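Local coordinates for protein putative Zn-dependent exopeptidase (Bacteroides vulgatus ATCC 8482, PDB 3GUX) that is a putative zinc-dependent exopeptidase of peptidase family M28, probably an aminopeptidase that removes residues from the N-termini of peptides, at residues A[217-220]-A[225-228]. Numbering follows the deposited sequence.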
loop_
_atom_site.group_PDB
_atom_site.type_symbol
_atom_site.label_atom_id
_atom_site.label_comp_id
_atom_site.label_asym_id
_atom_site.label_seq_id
_atom_site.Cartn_x
_atom_site.Cartn_y
_atom_site.Cartn_z
ATOM N N TYR A 217 12.466 -6.844 -8.246
ATOM C CA TYR A 217 12.905 -7.028 -6.855
ATOM C C TYR A 217 11.970 -8.000 -6.119
ATOM O O TYR A 217 12.446 -8.958 -5.462
ATOM C CB TYR A 217 13.053 -5.694 -6.124
ATOM C CG TYR A 217 13.702 -5.827 -4.773
ATOM C CD1 TYR A 217 15.084 -5.748 -4.627
ATOM C CD2 TYR A 217 12.932 -6.040 -3.635
ATOM C CE1 TYR A 217 15.688 -5.907 -3.363
ATOM C CE2 TYR A 217 13.501 -6.187 -2.387
ATOM C CZ TYR A 217 14.871 -6.098 -2.248
ATOM O OH TYR A 217 15.389 -6.259 -0.989
ATOM N N SER A 218 10.664 -7.793 -6.269
ATOM C CA SER A 218 9.666 -8.686 -5.678
ATOM C C SER A 218 9.889 -10.164 -6.102
ATOM O O SER A 218 9.779 -11.058 -5.279
ATOM C CB SER A 218 8.236 -8.260 -6.052
ATOM O OG SER A 218 7.910 -6.903 -5.644
ATOM N N ALA A 219 10.241 -10.375 -7.374
ATOM C CA ALA A 219 10.447 -11.692 -7.962
ATOM C C ALA A 219 11.721 -12.383 -7.504
ATOM O O ALA A 219 11.901 -13.563 -7.790
ATOM C CB ALA A 219 10.443 -11.571 -9.477
ATOM N N ARG A 220 12.660 -11.674 -6.871
ATOM C CA ARG A 220 13.829 -12.361 -6.299
ATOM C C ARG A 220 13.815 -12.376 -4.763
ATOM O O ARG A 220 14.560 -13.109 -4.161
ATOM C CB ARG A 220 15.137 -11.803 -6.851
ATOM C CG ARG A 220 15.515 -10.456 -6.430
ATOM C CD ARG A 220 16.879 -10.139 -7.020
ATOM N NE ARG A 220 17.280 -8.812 -6.570
ATOM C CZ ARG A 220 17.953 -8.547 -5.448
ATOM N NH1 ARG A 220 18.353 -9.508 -4.614
ATOM N NH2 ARG A 220 18.241 -7.289 -5.153
ATOM N N GLU A 225 5.147 -15.371 -2.517
ATOM C CA GLU A 225 4.060 -14.439 -2.203
ATOM C C GLU A 225 3.521 -13.771 -3.459
ATOM O O GLU A 225 2.320 -13.694 -3.662
ATOM C CB GLU A 225 4.528 -13.408 -1.189
ATOM C CG GLU A 225 5.066 -13.989 0.117
ATOM C CD GLU A 225 6.527 -14.474 0.063
ATOM O OE1 GLU A 225 7.158 -14.393 -1.022
ATOM O OE2 GLU A 225 7.029 -14.944 1.111
HETATM N N MSE A 226 4.403 -13.336 -4.338
HETATM C CA MSE A 226 3.964 -12.704 -5.581
HETATM C C MSE A 226 3.154 -13.674 -6.459
HETATM O O MSE A 226 2.039 -13.356 -6.924
HETATM C CB MSE A 226 5.196 -12.220 -6.310
HETATM C CG MSE A 226 4.985 -11.445 -7.560
HETATM SE SE MSE A 226 6.694 -11.289 -8.419
HETATM C CE MSE A 226 7.089 -13.192 -8.773
ATOM N N LYS A 227 3.693 -14.888 -6.663
ATOM C CA LYS A 227 3.028 -15.895 -7.484
ATOM C C LYS A 227 1.636 -16.227 -6.938
ATOM O O LYS A 227 0.717 -16.522 -7.717
ATOM C CB LYS A 227 3.910 -17.163 -7.602
ATOM N N LYS A 228 1.502 -16.179 -5.606
ATOM C CA LYS A 228 0.240 -16.442 -4.911
ATOM C C LYS A 228 -0.811 -15.410 -5.272
ATOM O O LYS A 228 -1.966 -15.734 -5.547
ATOM C CB LYS A 228 0.486 -16.406 -3.402
ATOM C CG LYS A 228 -0.693 -16.799 -2.530
ATOM C CD LYS A 228 -0.521 -16.337 -1.085
ATOM C CE LYS A 228 0.704 -16.921 -0.418
ATOM N NZ LYS A 228 0.754 -16.547 1.018
#
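In the M28 peptidase fold, the short helix 218-221 is followed almost at once by the longer helix 223-236, and M226 of the second helix packs back onto S218 and A219 of the first. The selenomethionine carries the whole contact from its side. CG stands anti to the backbone N (chi1 -175°) and chi2 is also extended, which sends the selenium straight across to the short helix; the bend at chi3 (63°) then lays the methyl alongside A219. SE sits 3.8 Å from A219 N and 4.1 Å from S218 CB, so it rests against the peptide joining the two residues as well as against side-chain carbon. This is apolar packing at the edge of the central sheet, where V266 of the outermost strand 265-269 also touches M226. S218 reaches the same strand by polar means: OG, lying beside its own backbone N and anti to the carbonyl carbon (chi1 -58°), is hydrogen-bonded to D267 N, while CB of the same residue faces the selenium. The carboxylate of E215 accepts the backbone N-H groups of Y217 and S218. At the far end of the M226 side chain, CE lies 3.8 Å from both CA and CB of A219.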